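Local coordinates for protein ectoine dioxygenase (PDB 4Q5O) that catalyses the iron- and 2-oxoglutarate-dependent hydroxylation of L-ectoine to (4S,5S)-5-hydroxyectoine, a compatible solute that protects against extreme osmotic stress, at residues V131-S136 with L269-V274; D154-H159 with R194-C199; N276-P281 with A293-P298. One frame throughout, in Å; residues are numbered along the deposited sequence.

Interaction 1 of 3, residues V131-S136 with L269-V274; sequences VYIHQS and LVYNAV. With 6CS ((4S,5S)-5-hydroxy-2-methyl-1,4,5,6-tetrahydropyrimidine-4-carboxylic acid), chain E.
Tyr132 and Asn272 form a hydrogen-bonded pair in a buried antiparallel strand pairing, where strand 131-141 runs beside the last strand, 264-273. Asn272 N reaches Tyr132 O at 3.0 Å and nearly straight, whereas the return bond from Tyr132 N to Asn272 O is bent and weak. The two side chains repeat the pairing: they lie alongside each other on the same face of the sheet, and Asn272 ND2 donates within its own amide plane to Tyr132 OH (3.0 Å), with ring and amide turned 61° apart. Having CG between the backbone N and carbonyl carbon (chi1 72°) lets the Tyr132 ring stand beside the asparagine. ND2 also bonds to Asn276 O, which ties the amide to the following loop.

These are neighbouring strands of the major sheet of the double-stranded beta-helix, the jelly-roll core of the 2-oxoglutarate dioxygenases. On the face of Ile133 and Tyr271, Ile133 CD1 sits over the tyrosine ring, 4.1 Å from its centroid, as a CH-pi contact, while Val131 CG2 comes to the ring edge, 3.5 Å from Tyr271 CD1. The Tyr271 hydroxyl is bonded to Ala114 O.

At His134 the chain turns a corner, and two backbone bonds still cross: His134 N to Val270 O (2.9 Å) and Val270 N to Gln135 O (2.9 Å). The Val270 and His134 side chains run alongside each other, Val270 CG1 4.0 Å from His134 CD2. Past the corner, the extended Gln135 side chain brings its amide up to the bound 5-hydroxyectoine.

Interaction 2 of 3, residues D154-H159 with R194-C199; sequences DFETWH and RTYLTC. With FE (Fe (III) ion), chain C; 6CS ((4S,5S)-5-hydroxy-2-methyl-1,4,5,6-tetrahydropyrimidine-4-carboxylic acid), chain E.
The Phe155 ring takes Tyr196 at its edge, with Tyr196 CE1 3.9 Å from Phe155 CD2 and near the phenylalanine plane, while one of its faces is covered, toward the rim, by His159 CB from the next helical turn. The two aromatic rings meet obliquely, their planes 65° apart and their centroids 6.0 Å from each other. One face of the Trp158 indole is likewise covered by Asp154 CB, and the bound 5-hydroxyectoine approaches the indole obliquely, with its NAG 3.9 Å from Trp158 NE1.

Helix 154-162 begins with the aspartate of the facial triad of two histidines and one carboxylate, the iron site of this jelly-roll dioxygenase family. Asp154 OD1 binds the iron, with His152 and His253 completing the protein ligands; the modelled approach of the product hydroxyl to this same carboxylate oxygen is too close to be reliable. Trp158, important for stabilising ectoine, shares this side of the helix.

Another side of the helix, carrying Phe155, Glu156 and His159, packs on the short strand 195-197. No hydrogen bond spans the contact. Phe155 projects toward the strand, its CG trans to the backbone N (chi1 176°), and the Tyr196 side chain crosses it at about a right angle. The Glu156 chain is bent at chi2 (-86°), and its OE2 lies 4.1 Å from Cys199 SG; OE1 forms a salt bridge with Arg16 and OE2 a hydrogen bond with Ser15 OG. That serine hydroxyl also bonds to Cys199 N, so Ser15 links the helix to the chain just after the strand. His159 is held by Met164 O and Asp11 and stacks on Phe282. Between these two helical residues sits the tyrosine hydroxyl: Tyr196 OH is 3.8 Å from His159 CD2 and 3.8 Å from Glu156 CG.

Interaction 3 of 3, residues N276-P281 with A293-P298; sequences NRLEKP and ARRGEP
Leu278 and Gly296 mark the nearest approach of two irregular backbones, their CA atoms 6.0 Å apart, with no hydrogen bond between the segments and a cis peptide joining Arg295 to Gly296. Both are loops of the C-terminal region that follows the last jelly-roll strand, and they fold back over strand 131-141: Leu278 rests on Tyr132 and His134, Pro298 on Tyr132.

Arg295 reaches across to the other loop through a chain bent at chi3 (60°). Its guanidinium carries Leu278 CD2 over one face, about 4.0 Å above the plane, and has Glu279 O at the edge, though the angle there is too poor for a hydrogen bond to NH2. Arg295 NH1 makes a weak hydrogen bond to Asp162 O, at the end of helix 154-162. Were this residue an alanine, Leu278 would probably lose the flat cover over CD2, and Asp162 O its weak donor.

At the more exposed end, Arg277 and Glu297 lie side by side. Glu297 CG sits over a face of the guanidinium, and OE2 forms a salt bridge with Arg277 NH1 at 3.2 Å; because this oxygen lies well out of the guanidinium plane, the attraction is one of charge without a directed N-H. Pro298 CD packs 3.9 Å from Arg277 CB. On the inner side, Leu278 CD2 meets Ala293 CB at 3.7 Å.

In the fold
Interactions 1 and 2 reach the bound ligand directly; interaction 3 lies behind them. The centres of interactions 1 and 2 are about 17 Å apart, but the two meet at Trp158: Val270 CG1 lies 3.3 Å from Trp158 CH2, and His134 NE2 lies 3.5 Å from Trp158 NE1. Gln135 and Trp158 come to the bound 5-hydroxyectoine from the sheet and from the iron-binding helix. Interaction 3, with its centre about 10 Å from that of interaction 1, packs on strand 131-141 with loops from the C-terminal part of the chain, through a probable hydrogen bond between His134 O and Arg294 N (3.0 Å) and through Ala293 CB, 3.5 Å from His134 CE1. The Ala293 side chain is about 8 Å from the ligand.

Interaction 1 of 3, residues V131-S136 with L269-V274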
loop_
_atom_site.group_PDB
_atom_site.type_symbol
_atom_site.label_atom_id
_atom_site.label_comp_id
_atom_site.label_asym_id
_atom_site.label_seq_id
_atom_site.Cartn_x
_atom_site.Cartn_y
_atom_site.Cartn_z
ATOM N N VAL A 131 27.765 2.088 -20.886
ATOM C CA VAL A 131 26.777 2.837 -20.116
ATOM C C VAL A 131 27.451 3.856 -19.214
ATOM O O VAL A 131 28.675 3.938 -19.162
ATOM C CB VAL A 131 25.923 1.906 -19.217
ATOM C CG1 VAL A 131 25.245 0.834 -20.043
ATOM C CG2 VAL A 131 26.794 1.277 -18.126
ATOM N N TYR A 132 26.626 4.609 -18.490
ATOM C CA TYR A 132 27.077 5.554 -17.480
ATOM C C TYR A 132 25.872 5.951 -16.631
ATOM O O TYR A 132 24.730 5.711 -17.004
ATOM C CB TYR A 132 27.700 6.799 -18.133
ATOM C CG TYR A 132 26.694 7.716 -18.788
ATOM C CD1 TYR A 132 26.124 7.397 -20.021
ATOM C CD2 TYR A 132 26.304 8.900 -18.173
ATOM C CE1 TYR A 132 25.187 8.241 -20.627
ATOM C CE2 TYR A 132 25.381 9.740 -18.767
ATOM C CZ TYR A 132 24.824 9.409 -19.990
ATOM O OH TYR A 132 23.896 10.249 -20.561
ATOM N N ILE A 133 26.120 6.569 -15.490
ATOM C CA ILE A 133 25.027 6.980 -14.636
ATOM C C ILE A 133 24.419 8.303 -15.099
ATOM O O ILE A 133 25.088 9.341 -15.109
ATOM C CB ILE A 133 25.471 7.102 -13.169
ATOM C CG1 ILE A 133 26.296 5.874 -12.738
ATOM C CG2 ILE A 133 24.268 7.364 -12.263
ATOM C CD1 ILE A 133 25.661 4.520 -13.043
ATOM N N HIS A 134 23.148 8.242 -15.484
ATOM C CA HIS A 134 22.350 9.408 -15.854
ATOM C C HIS A 134 21.899 10.144 -14.597
ATOM O O HIS A 134 21.766 11.372 -14.588
ATOM C CB HIS A 134 21.126 8.960 -16.669
ATOM C CG HIS A 134 19.991 9.931 -16.651
ATOM N ND1 HIS A 134 19.803 10.874 -17.638
ATOM C CD2 HIS A 134 18.969 10.098 -15.776
ATOM C CE1 HIS A 134 18.719 11.583 -17.371
ATOM N NE2 HIS A 134 18.194 11.133 -16.245
ATOM N N GLN A 135 21.660 9.365 -13.542
ATOM C CA GLN A 135 21.118 9.838 -12.261
ATOM C C GLN A 135 21.286 8.705 -11.273
ATOM O O GLN A 135 21.062 7.547 -11.609
ATOM C CB GLN A 135 19.634 10.207 -12.355
ATOM C CG GLN A 135 18.915 10.271 -10.992
ATOM C CD GLN A 135 17.428 10.646 -11.072
ATOM O OE1 GLN A 135 17.004 11.405 -11.947
ATOM N NE2 GLN A 135 16.633 10.116 -10.145
ATOM N N SER A 136 21.703 9.022 -10.059
ATOM C CA SER A 136 21.665 8.042 -9.006
ATOM C C SER A 136 20.980 8.696 -7.816
ATOM O O SER A 136 20.825 9.906 -7.781
ATOM C CB SER A 136 23.069 7.567 -8.668
ATOM O OG SER A 136 23.817 8.626 -8.125
ATOM N N LEU A 269 19.721 3.568 -9.291
ATOM C CA LEU A 269 20.801 3.777 -10.275
ATOM C C LEU A 269 20.322 3.729 -11.723
ATOM O O LEU A 269 19.958 2.666 -12.222
ATOM C CB LEU A 269 21.856 2.684 -10.142
ATOM C CG LEU A 269 22.679 2.658 -8.873
ATOM C CD1 LEU A 269 23.614 1.436 -8.868
ATOM C CD2 LEU A 269 23.451 3.967 -8.818
ATOM N N VAL A 270 20.370 4.858 -12.415
ATOM C CA VAL A 270 19.925 4.914 -13.792
ATOM C C VAL A 270 21.085 4.771 -14.783
ATOM O O VAL A 270 21.935 5.650 -14.895
ATOM C CB VAL A 270 19.205 6.234 -14.058
ATOM C CG1 VAL A 270 18.520 6.182 -15.407
ATOM C CG2 VAL A 270 18.216 6.526 -12.943
ATOM N N TYR A 271 21.112 3.669 -15.517
ATOM C CA TYR A 271 22.117 3.472 -16.555
ATOM C C TYR A 271 21.587 3.912 -17.922
ATOM O O TYR A 271 20.545 3.446 -18.378
ATOM C CB TYR A 271 22.528 2.006 -16.623
ATOM C CG TYR A 271 23.251 1.489 -15.403
ATOM C CD1 TYR A 271 24.651 1.437 -15.365
ATOM C CD2 TYR A 271 22.547 1.026 -14.296
ATOM C CE1 TYR A 271 25.323 0.953 -14.256
ATOM C CE2 TYR A 271 23.215 0.541 -13.176
ATOM C CZ TYR A 271 24.604 0.507 -13.167
ATOM O OH TYR A 271 25.272 0.025 -12.074
ATOM N N ASN A 272 22.315 4.811 -18.573
ATOM C CA ASN A 272 22.003 5.242 -19.929
ATOM C C ASN A 272 23.144 4.782 -20.824
ATOM O O ASN A 272 24.294 4.816 -20.412
ATOM C CB ASN A 272 21.883 6.763 -19.963
ATOM C CG ASN A 272 21.296 7.274 -21.248
ATOM O OD1 ASN A 272 20.391 6.668 -21.810
ATOM N ND2 ASN A 272 21.812 8.400 -21.726
ATOM N N ALA A 273 22.839 4.304 -22.023
ATOM C CA ALA A 273 23.894 3.937 -22.959
ATOM C C ALA A 273 24.564 5.219 -23.449
ATOM O O ALA A 273 23.891 6.247 -23.625
ATOM C CB ALA A 273 23.332 3.159 -24.118
ATOM N N VAL A 274 25.881 5.176 -23.649
ATOM C CA VAL A 274 26.608 6.375 -24.077
ATOM C C VAL A 274 26.098 6.885 -25.424
ATOM O O VAL A 274 26.044 8.096 -25.639
ATOM C CB VAL A 274 28.144 6.180 -24.092
ATOM C CG1 VAL A 274 28.696 6.235 -22.678
ATOM C CG2 VAL A 274 28.511 4.865 -24.739
HETATM O O 6CS E . 9.795 12.111 -10.458
HETATM C C 6CS E . 9.642 11.392 -11.497
HETATM O OXT 6CS E . 8.490 11.350 -12.017
HETATM C CA 6CS E . 10.819 10.679 -12.123
HETATM N N 6CS E . 11.863 11.613 -11.864
HETATM C CAI 6CS E . 13.122 11.343 -11.598
HETATM C CAA 6CS E . 14.001 12.532 -11.319
HETATM N NAG 6CS E . 13.634 10.009 -11.563
HETATM C CG2 6CS E . 12.692 8.998 -11.841
HETATM C CB 6CS E . 11.191 9.245 -11.678
HETATM O OG1 6CS E . 10.570 8.326 -12.617
#

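Interaction 2 of 3, residues D154-H159 with R194-C199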
loop_
_atom_site.group_PDB
_atom_site.type_symbol
_atom_site.label_atom_id
_atom_site.label_comp_id
_atom_site.label_asym_id
_atom_site.label_seq_id
_atom_site.Cartn_x
_atom_site.Cartn_y
_atom_site.Cartn_z
ATOM N N ASP A 154 9.565 7.177 -16.148
ATOM C CA ASP A 154 10.827 7.926 -16.053
ATOM C C ASP A 154 11.200 8.564 -17.380
ATOM O O ASP A 154 11.454 9.763 -17.444
ATOM C CB ASP A 154 11.990 7.025 -15.634
ATOM C CG ASP A 154 11.858 6.503 -14.217
ATOM O OD1 ASP A 154 10.875 6.867 -13.533
ATOM O OD2 ASP A 154 12.733 5.731 -13.774
ATOM N N PHE A 155 11.211 7.760 -18.438
ATOM C CA PHE A 155 11.581 8.248 -19.768
ATOM C C PHE A 155 10.762 9.430 -20.251
ATOM O O PHE A 155 11.199 10.159 -21.130
ATOM C CB PHE A 155 11.491 7.138 -20.823
ATOM C CG PHE A 155 11.776 7.612 -22.227
ATOM C CD1 PHE A 155 13.070 7.857 -22.636
ATOM C CD2 PHE A 155 10.754 7.812 -23.127
ATOM C CE1 PHE A 155 13.342 8.283 -23.934
ATOM C CE2 PHE A 155 11.015 8.246 -24.395
ATOM C CZ PHE A 155 12.317 8.480 -24.805
ATOM N N GLU A 156 9.564 9.618 -19.724
ATOM C CA GLU A 156 8.753 10.686 -20.274
ATOM C C GLU A 156 9.296 12.032 -19.796
ATOM O O GLU A 156 9.355 12.985 -20.555
ATOM C CB GLU A 156 7.274 10.498 -19.964
ATOM C CG GLU A 156 6.352 11.359 -20.812
ATOM C CD GLU A 156 6.148 12.741 -20.216
ATOM O OE1 GLU A 156 6.330 12.898 -18.981
ATOM O OE2 GLU A 156 5.803 13.672 -20.981
ATOM N N THR A 157 9.739 12.080 -18.548
ATOM C CA THR A 157 10.317 13.286 -17.983
ATOM C C THR A 157 11.757 13.466 -18.465
ATOM O O THR A 157 12.216 14.577 -18.699
ATOM C CB THR A 157 10.240 13.244 -16.450
ATOM O OG1 THR A 157 8.906 12.892 -16.078
ATOM C CG2 THR A 157 10.575 14.581 -15.850
ATOM N N TRP A 158 12.460 12.362 -18.636
ATOM C CA TRP A 158 13.840 12.409 -19.098
ATOM C C TRP A 158 13.914 12.866 -20.561
ATOM O O TRP A 158 14.889 13.495 -20.982
ATOM C CB TRP A 158 14.489 11.039 -18.918
ATOM C CG TRP A 158 14.657 10.611 -17.465
ATOM C CD1 TRP A 158 14.635 11.415 -16.354
ATOM C CD2 TRP A 158 14.882 9.277 -16.987
ATOM N NE1 TRP A 158 14.833 10.661 -15.218
ATOM C CE2 TRP A 158 14.988 9.347 -15.581
ATOM C CE3 TRP A 158 15.013 8.029 -17.612
ATOM C CZ2 TRP A 158 15.223 8.217 -14.792
ATOM C CZ3 TRP A 158 15.244 6.911 -16.826
ATOM C CH2 TRP A 158 15.342 7.012 -15.432
ATOM N N HIS A 159 12.876 12.552 -21.330
ATOM C CA HIS A 159 12.773 13.005 -22.720
ATOM C C HIS A 159 12.405 14.493 -22.808
ATOM O O HIS A 159 13.170 15.297 -23.328
ATOM C CB HIS A 159 11.758 12.148 -23.497
ATOM C CG HIS A 159 11.701 12.451 -24.964
ATOM N ND1 HIS A 159 12.742 12.175 -25.826
ATOM C CD2 HIS A 159 10.729 13.019 -25.718
ATOM C CE1 HIS A 159 12.412 12.563 -27.047
ATOM N NE2 HIS A 159 11.195 13.077 -27.008
ATOM N N ARG A 194 6.130 -0.885 -23.621
ATOM C CA ARG A 194 5.998 -0.880 -25.065
ATOM C C ARG A 194 4.984 0.125 -25.550
ATOM O O ARG A 194 4.756 0.253 -26.737
ATOM C CB ARG A 194 5.684 -2.272 -25.584
ATOM C CG ARG A 194 6.954 -3.041 -25.881
ATOM C CD ARG A 194 6.660 -4.371 -26.513
ATOM N NE ARG A 194 7.637 -5.358 -26.075
ATOM C CZ ARG A 194 8.658 -5.785 -26.809
ATOM N NH1 ARG A 194 8.842 -5.336 -28.046
ATOM N NH2 ARG A 194 9.497 -6.675 -26.301
ATOM N N THR A 195 4.390 0.862 -24.623
ATOM C CA THR A 195 3.430 1.912 -24.949
ATOM C C THR A 195 3.948 3.237 -24.412
ATOM O O THR A 195 4.304 3.323 -23.242
ATOM C CB THR A 195 2.071 1.621 -24.288
ATOM O OG1 THR A 195 1.492 0.451 -24.875
ATOM C CG2 THR A 195 1.110 2.796 -24.452
ATOM N N TYR A 196 4.005 4.259 -25.266
ATOM C CA TYR A 196 4.387 5.610 -24.844
ATOM C C TYR A 196 3.146 6.430 -24.596
ATOM O O TYR A 196 2.490 6.881 -25.535
ATOM C CB TYR A 196 5.236 6.307 -25.912
ATOM C CG TYR A 196 5.822 7.663 -25.511
ATOM C CD1 TYR A 196 6.630 7.804 -24.383
ATOM C CD2 TYR A 196 5.604 8.793 -26.293
ATOM C CE1 TYR A 196 7.182 9.035 -24.030
ATOM C CE2 TYR A 196 6.151 10.037 -25.944
ATOM C CZ TYR A 196 6.938 10.152 -24.817
ATOM O OH TYR A 196 7.477 11.383 -24.487
ATOM N N LEU A 197 2.825 6.611 -23.324
ATOM C CA LEU A 197 1.683 7.395 -22.937
ATOM C C LEU A 197 2.037 8.883 -22.886
ATOM O O LEU A 197 2.744 9.324 -21.981
ATOM C CB LEU A 197 1.209 6.934 -21.575
ATOM C CG LEU A 197 -0.021 7.675 -21.099
ATOM C CD1 LEU A 197 -1.045 7.720 -22.218
ATOM C CD2 LEU A 197 -0.568 6.978 -19.878
ATOM N N THR A 198 1.538 9.659 -23.843
ATOM C CA THR A 198 1.804 11.094 -23.862
ATOM C C THR A 198 1.027 11.834 -22.773
ATOM O O THR A 198 0.100 11.284 -22.162
ATOM C CB THR A 198 1.433 11.720 -25.213
ATOM O OG1 THR A 198 0.011 11.668 -25.372
ATOM C CG2 THR A 198 2.099 10.982 -26.361
ATOM N N CYS A 199 1.424 13.084 -22.542
ATOM C CA CYS A 199 0.738 13.987 -21.629
ATOM C C CYS A 199 0.562 15.345 -22.298
ATOM O O CYS A 199 -0.150 16.209 -21.784
ATOM C CB CYS A 199 1.553 14.163 -20.355
ATOM S SG CYS A 199 2.080 12.630 -19.552
HETATM FE FE FE C . 10.557 6.899 -11.207
HETATM O O 6CS E . 9.795 12.111 -10.458
HETATM C C 6CS E . 9.642 11.392 -11.497
HETATM O OXT 6CS E . 8.490 11.350 -12.017
HETATM C CA 6CS E . 10.819 10.679 -12.123
HETATM N N 6CS E . 11.863 11.613 -11.864
HETATM C CAI 6CS E . 13.122 11.343 -11.598
HETATM C CAA 6CS E . 14.001 12.532 -11.319
HETATM N NAG 6CS E . 13.634 10.009 -11.563
HETATM C CG2 6CS E . 12.692 8.998 -11.841
HETATM C CB 6CS E . 11.191 9.245 -11.678
HETATM O OG1 6CS E . 10.570 8.326 -12.617
#

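Interaction 3 of 3, residues N276-P281 with A293-P298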
loop_
_atom_site.group_PDB
_atom_site.type_symbol
_atom_site.label_atom_id
_atom_site.label_comp_id
_atom_site.label_asym_id
_atom_site.label_seq_id
_atom_site.Cartn_x
_atom_site.Cartn_y
_atom_site.Cartn_z
ATOM N N ASN A 276 23.334 7.286 -26.271
ATOM C CA ASN A 276 22.030 7.899 -26.072
ATOM C C ASN A 276 22.121 9.123 -25.163
ATOM O O ASN A 276 21.141 9.511 -24.515
ATOM C CB ASN A 276 21.071 6.842 -25.505
ATOM C CG ASN A 276 19.625 7.271 -25.553
ATOM O OD1 ASN A 276 19.221 8.031 -26.429
ATOM N ND2 ASN A 276 18.834 6.793 -24.598
ATOM N N ARG A 277 23.304 9.736 -25.137
ATOM C CA ARG A 277 23.570 10.897 -24.287
ATOM C C ARG A 277 22.556 12.013 -24.518
ATOM O O ARG A 277 21.957 12.110 -25.598
ATOM C CB ARG A 277 24.995 11.426 -24.486
ATOM C CG ARG A 277 25.300 11.932 -25.897
ATOM C CD ARG A 277 26.559 12.818 -25.955
ATOM N NE ARG A 277 27.262 12.704 -27.237
ATOM C CZ ARG A 277 27.617 13.733 -28.001
ATOM N NH1 ARG A 277 27.337 14.971 -27.624
ATOM N NH2 ARG A 277 28.256 13.522 -29.147
ATOM N N LEU A 278 22.369 12.841 -23.494
ATOM C CA LEU A 278 21.321 13.844 -23.507
ATOM C C LEU A 278 21.585 14.924 -24.543
ATOM O O LEU A 278 22.642 15.549 -24.549
ATOM C CB LEU A 278 21.160 14.491 -22.132
ATOM C CG LEU A 278 20.554 13.688 -20.981
ATOM C CD1 LEU A 278 21.503 12.597 -20.480
ATOM C CD2 LEU A 278 20.195 14.636 -19.850
ATOM N N GLU A 279 20.616 15.124 -25.427
ATOM C CA GLU A 279 20.562 16.304 -26.267
ATOM C C GLU A 279 19.812 17.368 -25.468
ATOM O O GLU A 279 19.683 17.243 -24.251
ATOM C CB GLU A 279 19.823 15.990 -27.566
ATOM C CG GLU A 279 20.425 14.833 -28.359
ATOM C CD GLU A 279 19.766 14.647 -29.717
ATOM O OE1 GLU A 279 19.112 15.601 -30.207
ATOM O OE2 GLU A 279 19.901 13.545 -30.299
ATOM N N LYS A 280 19.321 18.408 -26.137
ATOM C CA LYS A 280 18.533 19.453 -25.474
ATOM C C LYS A 280 17.110 18.953 -25.241
ATOM O O LYS A 280 16.635 18.073 -25.954
ATOM C CB LYS A 280 18.507 20.734 -26.318
ATOM C CG LYS A 280 19.884 21.315 -26.634
ATOM C CD LYS A 280 20.690 21.628 -25.373
ATOM C CE LYS A 280 20.269 22.944 -24.734
ATOM N NZ LYS A 280 21.054 23.213 -23.501
ATOM N N PRO A 281 16.421 19.505 -24.239
ATOM C CA PRO A 281 15.074 19.013 -23.930
ATOM C C PRO A 281 14.080 19.069 -25.102
ATOM O O PRO A 281 14.122 19.977 -25.928
ATOM C CB PRO A 281 14.632 19.938 -22.798
ATOM C CG PRO A 281 15.906 20.304 -22.121
ATOM C CD PRO A 281 16.914 20.441 -23.217
ATOM N N ALA A 293 20.234 14.968 -13.912
ATOM C CA ALA A 293 20.558 14.390 -15.205
ATOM C C ALA A 293 21.949 14.821 -15.644
ATOM O O ALA A 293 22.217 16.016 -15.791
ATOM C CB ALA A 293 19.530 14.800 -16.234
ATOM N N ARG A 294 22.831 13.842 -15.831
ATOM C CA ARG A 294 24.197 14.072 -16.280
ATOM C C ARG A 294 24.258 14.458 -17.764
ATOM O O ARG A 294 24.058 13.627 -18.647
ATOM C CB ARG A 294 25.061 12.831 -16.003
ATOM C CG ARG A 294 26.522 12.884 -16.514
ATOM C CD ARG A 294 27.442 13.762 -15.633
ATOM N NE ARG A 294 28.302 13.035 -14.680
ATOM C CZ ARG A 294 28.122 13.010 -13.354
ATOM N NH1 ARG A 294 27.094 13.654 -12.811
ATOM N NH2 ARG A 294 28.960 12.335 -12.567
ATOM N N ARG A 295 24.495 15.743 -18.018
ATOM C CA ARG A 295 24.926 16.245 -19.325
ATOM C C ARG A 295 26.468 16.244 -19.288
ATOM O O ARG A 295 27.055 16.231 -18.204
ATOM C CB ARG A 295 24.361 17.654 -19.555
ATOM C CG ARG A 295 23.173 18.008 -18.647
ATOM C CD ARG A 295 22.495 19.301 -19.077
ATOM N NE ARG A 295 21.993 19.185 -20.444
ATOM C CZ ARG A 295 20.738 18.877 -20.769
ATOM N NH1 ARG A 295 19.821 18.673 -19.827
ATOM N NH2 ARG A 295 20.399 18.786 -22.046
ATOM N N GLY A 296 27.143 16.226 -20.431
ATOM C CA GLY A 296 26.525 16.231 -21.734
ATOM C C GLY A 296 27.230 15.218 -22.605
ATOM O O GLY A 296 26.579 14.479 -23.341
ATOM N N GLU A 297 28.559 15.187 -22.528
ATOM C CA GLU A 297 29.342 14.164 -23.221
ATOM C C GLU A 297 30.056 13.284 -22.211
ATOM O O GLU A 297 31.251 13.444 -21.976
ATOM C CB GLU A 297 30.340 14.790 -24.198
ATOM C CG GLU A 297 29.790 14.985 -25.609
ATOM C CD GLU A 297 30.318 16.239 -26.302
ATOM O OE1 GLU A 297 30.751 17.183 -25.598
ATOM O OE2 GLU A 297 30.290 16.284 -27.555
ATOM N N PRO A 298 29.320 12.335 -21.611
ATOM C CA PRO A 298 29.879 11.515 -20.532
ATOM C C PRO A 298 30.821 10.471 -21.085
ATOM O O PRO A 298 30.695 10.080 -22.246
ATOM C CB PRO A 298 28.645 10.825 -19.952
ATOM C CG PRO A 298 27.740 10.673 -21.138
ATOM C CD PRO A 298 27.968 11.887 -22.002
#